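Side-chain contacts in uncharacterized protein orp (Desulfovibrio gigas, PDB 2WFB), which is of unknown function but probably carries a mixed molybdenum-copper sulphide cluster and belongs to the dinitrogenase iron-molybdenum cofactor family: residues G74-P78 / K79-A83; E96-V100 / R101-Q105. All coordinates share one frame; numbering follows the deposited sequence.

Interaction 1 (G74-P78 / K79-A83); sequences GYVGP and KAFQA. With PO4 (phosphate ion), chain D; PO4 (phosphate ion), chain B.
Gly-77 and Phe-81 open the first turn of helix 78-86, where Phe-81 N donates to Gly-77 O at 2.9 Å with an N-H...O angle of 160° and the donor lies in the carbonyl plane. Gly-77 is the N-cap, and the next bond, from Gln-82 N to Pro-78 O at 3.1 Å, comes in off the carbonyl plane, its donor tilted 27°. The side chain of Val-76 points toward the helix. Val-76 CG1 stands wedged between backbone N and carbonyl carbon (chi1 44°), which turns CG2 away from the N and onto the methyl of Ala-80, with Val-76 CG2 3.6 Å from Ala-80 CB. The same CG2 also packs against the Phe-81 backbone, while Val-76 CG1 comes to the edge of the Phe-81 ring, near its plane, 4.2 Å from Phe-81 CD1. Val-91 of strand 90-92 touches both Val-76 and Phe-81, so this apolar side faces the sheet. The other side is polar and holds two phosphate ions. The chain D phosphate is gripped through two of its oxygens. Lys-79 N donates to its O2 at 2.8 Å. Ala-80 N donates to O1 of the same ion at 3.0 Å. The chain B phosphate takes the N-H of Gly-77, with Gly-77 N 2.7 Å from its O2. Lys-120 NZ and Gly-25 N also hydrogen-bond to phosphate here. The positive end of the helix dipole would be expected to favour the anions. Pro-78 CD and Lys-79 CB flank the chain D phosphate, whereas the Lys-79 chain runs out extended. Both ions probably come from the crystallisation liquor. The arrangement is an anion site at a helix N-terminus, placed where strand 68-72 passes into the helix of a beta-alpha-beta crossover to strand 90-92.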
ATOM      1  N   GLY A  74       6.493  -2.748   2.619  1.00 15.35           N
ATOM      2  CA  GLY A  74       7.665  -3.066   3.414  1.00 15.37           C
ATOM      3  C   GLY A  74       7.842  -2.056   4.534  1.00 15.88           C
ATOM      4  O   GLY A  74       7.561  -2.357   5.694  1.00 15.86           O
ATOM      5  N   TYR A  75       8.291  -0.853   4.171  1.00 15.55           N
ATOM      6  CA  TYR A  75       8.657   0.197   5.128  1.00 16.42           C
ATOM      7  C   TYR A  75       7.848   1.461   4.871  1.00 16.27           C
ATOM      8  O   TYR A  75       7.585   1.821   3.710  1.00 16.40           O
ATOM      9  CB  TYR A  75      10.167   0.540   4.995  1.00 16.28           C
ATOM     10  CG  TYR A  75      11.060  -0.643   5.246  1.00 18.38           C
ATOM     11  CD1 TYR A  75      11.438  -0.976   6.547  1.00 21.82           C
ATOM     12  CD2 TYR A  75      11.480  -1.457   4.207  1.00 21.08           C
ATOM     13  CE1 TYR A  75      12.233  -2.069   6.807  1.00 23.88           C
ATOM     14  CE2 TYR A  75      12.287  -2.575   4.451  1.00 23.85           C
ATOM     15  CZ  TYR A  75      12.661  -2.862   5.762  1.00 26.41           C
ATOM     16  OH  TYR A  75      13.456  -3.953   6.056  1.00 29.38           O
ATOM     17  N   VAL A  76       7.505   2.147   5.952  1.00 16.41           N
ATOM     18  CA  VAL A  76       6.824   3.440   5.895  1.00 17.29           C
ATOM     19  C   VAL A  76       7.335   4.336   7.032  1.00 17.68           C
ATOM     20  O   VAL A  76       7.432   3.895   8.179  1.00 18.93           O
ATOM     21  CB  VAL A  76       5.241   3.281   5.873  1.00 17.46           C
ATOM     22  CG1 VAL A  76       4.769   2.292   6.848  1.00 17.32           C
ATOM     23  CG2 VAL A  76       4.494   4.618   6.080  1.00 18.09           C
ATOM     24  N   GLY A  77       7.668   5.577   6.696  1.00 17.55           N
ATOM     25  CA  GLY A  77       8.226   6.544   7.644  1.00 18.12           C
ATOM     26  C   GLY A  77       7.128   7.261   8.423  1.00 18.67           C
ATOM     27  O   GLY A  77       5.942   7.007   8.188  1.00 17.95           O
ATOM     28  N   PRO A  78       7.513   8.148   9.362  1.00 19.33           N
ATOM     29  CA  PRO A  78       6.556   8.760  10.313  1.00 19.65           C
ATOM     30  C   PRO A  78       5.448   9.618   9.694  1.00 19.16           C
ATOM     31  O   PRO A  78       4.288   9.495  10.073  1.00 19.24           O
ATOM     32  CB  PRO A  78       7.448   9.624  11.202  1.00 19.63           C
ATOM     33  CG  PRO A  78       8.793   8.958  11.121  1.00 21.92           C
ATOM     34  CD  PRO A  78       8.901   8.545   9.674  1.00 20.23           C
ATOM     35  N   LYS A  79       5.798  10.493   8.765  1.00 19.07           N
ATOM     36  CA  LYS A  79       4.802  11.388   8.212  1.00 18.59           C
ATOM     37  C   LYS A  79       3.837  10.634   7.289  1.00 18.13           C
ATOM     38  O   LYS A  79       2.622  10.906   7.285  1.00 17.76           O
ATOM     39  CB  LYS A  79       5.471  12.579   7.536  1.00 19.49           C
ATOM     40  CG  LYS A  79       6.196  13.487   8.559  1.00 21.64           C
ATOM     41  CD  LYS A  79       6.631  14.809   7.941  1.00 27.02           C
ATOM     42  CE  LYS A  79       7.132  15.783   9.030  1.00 29.86           C
ATOM     43  NZ  LYS A  79       7.548  17.122   8.474  1.00 34.09           N
ATOM     44  N   ALA A  80       4.373   9.684   6.520  1.00 17.26           N
ATOM     45  CA  ALA A  80       3.545   8.843   5.674  1.00 16.30           C
ATOM     46  C   ALA A  80       2.583   8.031   6.524  1.00 16.29           C
ATOM     47  O   ALA A  80       1.397   7.947   6.196  1.00 16.54           O
ATOM     48  CB  ALA A  80       4.379   7.954   4.818  1.00 15.72           C
ATOM     49  N   PHE A  81       3.087   7.435   7.607  1.00 16.20           N
ATOM     50  CA  PHE A  81       2.239   6.662   8.504  1.00 17.16           C
ATOM     51  C   PHE A  81       1.088   7.499   9.078  1.00 17.60           C
ATOM     52  O   PHE A  81      -0.050   7.025   9.136  1.00 16.95           O
ATOM     53  CB  PHE A  81       3.028   6.041   9.656  1.00 17.35           C
ATOM     54  CG  PHE A  81       2.269   4.960  10.375  1.00 18.91           C
ATOM     55  CD1 PHE A  81       2.291   3.650   9.894  1.00 18.91           C
ATOM     56  CD2 PHE A  81       1.508   5.254  11.508  1.00 20.56           C
ATOM     57  CE1 PHE A  81       1.585   2.655  10.517  1.00 21.26           C
ATOM     58  CE2 PHE A  81       0.782   4.250  12.159  1.00 21.54           C
ATOM     59  CZ  PHE A  81       0.810   2.956  11.664  1.00 21.83           C
ATOM     60  N   GLN A  82       1.390   8.721   9.518  1.00 17.46           N
ATOM     61  CA  GLN A  82       0.364   9.629  10.066  1.00 18.36           C
ATOM     62  C   GLN A  82      -0.702   9.979   9.020  1.00 17.89           C
ATOM     63  O   GLN A  82      -1.903   9.994   9.319  1.00 17.67           O
ATOM     64  CB  GLN A  82       1.017  10.913  10.567  1.00 19.38           C
ATOM     65  CG  GLN A  82       0.017  12.012  10.881  1.00 24.21           C
ATOM     66  CD  GLN A  82       0.659  13.372  10.973  1.00 33.10           C
ATOM     67  OE1 GLN A  82       1.737  13.535  11.575  1.00 37.03           O
ATOM     68  NE2 GLN A  82       0.003  14.373  10.375  1.00 35.90           N
ATOM     69  N   ALA A  83      -0.247  10.254   7.798  1.00 17.00           N
ATOM     70  CA  ALA A  83      -1.126  10.542   6.680  1.00 16.48           C
ATOM     71  C   ALA A  83      -2.055   9.355   6.354  1.00 16.96           C
ATOM     72  O   ALA A  83      -3.242   9.563   6.106  1.00 16.65           O
ATOM     73  CB  ALA A  83      -0.315  10.950   5.477  1.00 16.45           C
TER
HETATM   74  P   PO4 D1123       8.432  10.087   6.000  1.00 40.59           P
HETATM   75  O1  PO4 D1123       7.217   9.276   5.666  1.00 37.34           O
HETATM   76  O2  PO4 D1123       8.225  10.688   7.364  1.00 38.77           O
HETATM   77  O3  PO4 D1123       9.678   9.226   5.933  1.00 40.47           O
HETATM   78  O4  PO4 D1123       8.593  11.204   5.006  1.00 42.14           O
HETATM   79  P   PO4 B1121       8.180   7.101   3.009  1.00 20.16           P
HETATM   80  O1  PO4 B1121       8.024   5.791   2.354  1.00 20.13           O
HETATM   81  O2  PO4 B1121       7.708   6.968   4.418  1.00 22.11           O
HETATM   82  O3  PO4 B1121       9.607   7.520   2.971  1.00 20.78           O
HETATM   83  O4  PO4 B1121       7.336   8.118   2.281  1.00 21.45           O

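Interaction 2 (E96-V100 / R101-Q105); sequences EGLTV and RQAVQ
Thr-99 and Gln-102 form a capping box that starts helix 100-108, each giving its backbone N-H to the other's side chain. This box is the tight part of the contact. Thr-99 OG1 accepts from Gln-102 N at 3.2 Å. To reach it, the hydroxyl oxygen sits between its own backbone N and carbonyl carbon (chi1 68°), which sets it in front of the Gln-102 N-H. In return the extended Gln-102 side chain runs back across the threonine, Gln-102 CG 3.2 Å from Thr-99 OG1, and brings OE1 to the backbone N of Thr-99. Behind the box the ordinary helical pattern takes over: Ala-103 N donates to Thr-99 O at 2.9 Å and Val-104 N to Val-100 O at 3.1 Å. The inner face of this turn packs on the sheet. Val-100 and Val-104 turn their branches to strands 6-11 and 29-34, where Val-9 touches both of them, and Ala-103 rests on Val-20. Leu-98 adds a looser apolar touch, Leu-98 CD1 standing 4.0 Å from Ala-103 CA, and its other methyl passes by the Gln-102 amide oxygen. Loop 96-100 is itself tied by backbone hydrogen bonds to Gly-18 and Val-20. On the solvent side the packing thins out. Gln-102 and Arg-101 are exposed there, although the guanidinium is not left idle: NE forms a salt bridge with Asp-17, and the arginine, bent at chi3, reaches the neighbouring loop. The glutamine end of the box is the straighter of its two bonds, Thr-99 N lying 3.0 Å from Gln-102 OE1 with an N-H...O angle of 172°, and the N-H approaches that oxygen from a position tilted 31° out of the amide plane.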
ATOM      1  N   GLU A  96       8.027  -7.332   2.191  1.00 17.62           N
ATOM      2  CA  GLU A  96       8.975  -7.455   1.092  1.00 17.70           C
ATOM      3  C   GLU A  96       9.409  -8.918   0.942  1.00 17.28           C
ATOM      4  O   GLU A  96       9.499  -9.676   1.929  1.00 16.26           O
ATOM      5  CB  GLU A  96      10.159  -6.487   1.263  1.00 17.71           C
ATOM      6  CG  GLU A  96      11.109  -6.795   2.431  1.00 22.22           C
ATOM      7  CD  GLU A  96      10.699  -6.226   3.809  1.00 27.58           C
ATOM      8  OE1 GLU A  96       9.600  -5.664   4.007  1.00 27.77           O
ATOM      9  OE2 GLU A  96      11.523  -6.332   4.732  1.00 32.17           O
ATOM     10  N   GLY A  97       9.596  -9.322  -0.314  1.00 16.61           N
ATOM     11  CA  GLY A  97      10.010 -10.678  -0.639  1.00 16.28           C
ATOM     12  C   GLY A  97       8.828 -11.522  -1.074  1.00 16.62           C
ATOM     13  O   GLY A  97       9.011 -12.631  -1.595  1.00 17.16           O
ATOM     14  N   LEU A  98       7.615 -11.007  -0.844  1.00 15.97           N
ATOM     15  CA  LEU A  98       6.364 -11.671  -1.268  1.00 14.91           C
ATOM     16  C   LEU A  98       5.906 -11.091  -2.590  1.00 15.18           C
ATOM     17  O   LEU A  98       6.232  -9.921  -2.908  1.00 14.71           O
ATOM     18  CB  LEU A  98       5.273 -11.467  -0.208  1.00 14.96           C
ATOM     19  CG  LEU A  98       5.436 -12.129   1.154  1.00 15.71           C
ATOM     20  CD1 LEU A  98       4.242 -11.814   2.068  1.00 17.14           C
ATOM     21  CD2 LEU A  98       5.559 -13.639   0.995  1.00 14.96           C
ATOM     22  N   THR A  99       5.197 -11.895  -3.385  1.00 14.72           N
ATOM     23  CA  THR A  99       4.477 -11.351  -4.519  1.00 14.06           C
ATOM     24  C   THR A  99       3.229 -10.630  -4.029  1.00 13.66           C
ATOM     25  O   THR A  99       2.809 -10.785  -2.875  1.00 13.47           O
ATOM     26  CB  THR A  99       4.078 -12.397  -5.584  1.00 14.29           C
ATOM     27  OG1 THR A  99       3.100 -13.270  -5.044  1.00 14.01           O
ATOM     28  CG2 THR A  99       5.250 -13.218  -6.035  1.00 15.12           C
ATOM     29  N   VAL A 100       2.658  -9.802  -4.892  1.00 13.18           N
ATOM     30  CA  VAL A 100       1.468  -9.049  -4.522  1.00 13.70           C
ATOM     31  C   VAL A 100       0.351 -10.033  -4.143  1.00 14.07           C
ATOM     32  O   VAL A 100      -0.283  -9.863  -3.094  1.00 13.21           O
ATOM     33  CB  VAL A 100       1.047  -8.013  -5.609  1.00 14.23           C
ATOM     34  CG1 VAL A 100      -0.364  -7.430  -5.318  1.00 13.49           C
ATOM     35  CG2 VAL A 100       2.091  -6.867  -5.690  1.00 14.14           C
ATOM     36  N   ARG A 101       0.168 -11.072  -4.954  1.00 14.01           N
ATOM     37  CA  ARG A 101      -0.855 -12.074  -4.679  1.00 16.01           C
ATOM     38  C   ARG A 101      -0.654 -12.737  -3.319  1.00 15.74           C
ATOM     39  O   ARG A 101      -1.612 -12.916  -2.566  1.00 16.21           O
ATOM     40  CB  ARG A 101      -0.860 -13.122  -5.786  1.00 16.80           C
ATOM     41  CG  ARG A 101      -2.083 -14.026  -5.778  1.00 20.05           C
ATOM     42  CD  ARG A 101      -1.930 -15.196  -6.750  1.00 21.71           C
ATOM     43  NE  ARG A 101      -1.685 -14.776  -8.129  1.00 24.66           N
ATOM     44  CZ  ARG A 101      -2.617 -14.421  -9.012  1.00 26.69           C
ATOM     45  NH1 ARG A 101      -3.912 -14.407  -8.693  1.00 29.01           N
ATOM     46  NH2 ARG A 101      -2.246 -14.078 -10.236  1.00 27.74           N
ATOM     47  N   GLN A 102       0.597 -13.077  -2.994  1.00 14.95           N
ATOM     48  CA  GLN A 102       0.911 -13.718  -1.728  1.00 14.27           C
ATOM     49  C   GLN A 102       0.701 -12.799  -0.552  1.00 13.67           C
ATOM     50  O   GLN A 102       0.291 -13.264   0.486  1.00 14.17           O
ATOM     51  CB  GLN A 102       2.342 -14.229  -1.709  1.00 13.96           C
ATOM     52  CG  GLN A 102       2.612 -15.418  -2.666  1.00 15.64           C
ATOM     53  CD  GLN A 102       4.093 -15.668  -2.848  1.00 17.43           C
ATOM     54  OE1 GLN A 102       4.918 -14.776  -2.630  1.00 20.64           O
ATOM     55  NE2 GLN A 102       4.443 -16.877  -3.245  1.00 17.27           N
ATOM     56  N   ALA A 103       0.998 -11.500  -0.682  1.00 13.64           N
ATOM     57  CA  ALA A 103       0.794 -10.576   0.429  1.00 13.07           C
ATOM     58  C   ALA A 103      -0.707 -10.400   0.762  1.00 13.20           C
ATOM     59  O   ALA A 103      -1.101 -10.349   1.934  1.00 12.29           O
ATOM     60  CB  ALA A 103       1.439  -9.228   0.142  1.00 12.64           C
ATOM     61  N   VAL A 104      -1.533 -10.307  -0.276  1.00 13.49           N
ATOM     62  CA  VAL A 104      -2.968 -10.155  -0.080  1.00 14.32           C
ATOM     63  C   VAL A 104      -3.490 -11.428   0.572  1.00 14.88           C
ATOM     64  O   VAL A 104      -4.225 -11.351   1.563  1.00 15.14           O
ATOM     65  CB  VAL A 104      -3.717  -9.873  -1.386  1.00 13.86           C
ATOM     66  CG1 VAL A 104      -5.201 -10.054  -1.171  1.00 15.11           C
ATOM     67  CG2 VAL A 104      -3.419  -8.452  -1.877  1.00 13.70           C
ATOM     68  N   GLN A 105      -3.066 -12.587   0.053  1.00 15.47           N
ATOM     69  CA  GLN A 105      -3.434 -13.884   0.664  1.00 16.62           C
ATOM     70  C   GLN A 105      -3.010 -14.021   2.126  1.00 16.46           C
ATOM     71  O   GLN A 105      -3.832 -14.452   2.939  1.00 16.63           O
ATOM     72  CB  GLN A 105      -2.970 -15.088  -0.181  1.00 16.77           C
ATOM     73  CG  GLN A 105      -3.564 -16.440   0.262  1.00 20.91           C
ATOM     74  CD  GLN A 105      -5.086 -16.516   0.082  1.00 25.54           C
ATOM     75  OE1 GLN A 105      -5.855 -16.464   1.059  1.00 29.21           O
ATOM     76  NE2 GLN A 105      -5.525 -16.612  -1.169  1.00 24.68           N
TER

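Both interactions begin a helix after a strand, yet they cap it by different means. In interaction 1 a glycine caps, and anions take up the first backbone N-H groups; in interaction 2 a threonine hydroxyl takes the Gln-102 N-H, and the glutamine amide answers at the Thr-99 N-H. Interaction 1 packs against edge strand 90-92 and helix 55-66, interaction 2 against strands 6-11 and 29-34. Each keeps an outer side open to solvent, with Pro-78, Lys-79 and Gln-82 in interaction 1 and Arg-101 and Gln-102 in interaction 2. The loops meet where Tyr-75 packs on Glu-96, and both helices flank one mixed sheet of order 3-2-1-4-5, consistent with a ribonuclease H-like fold.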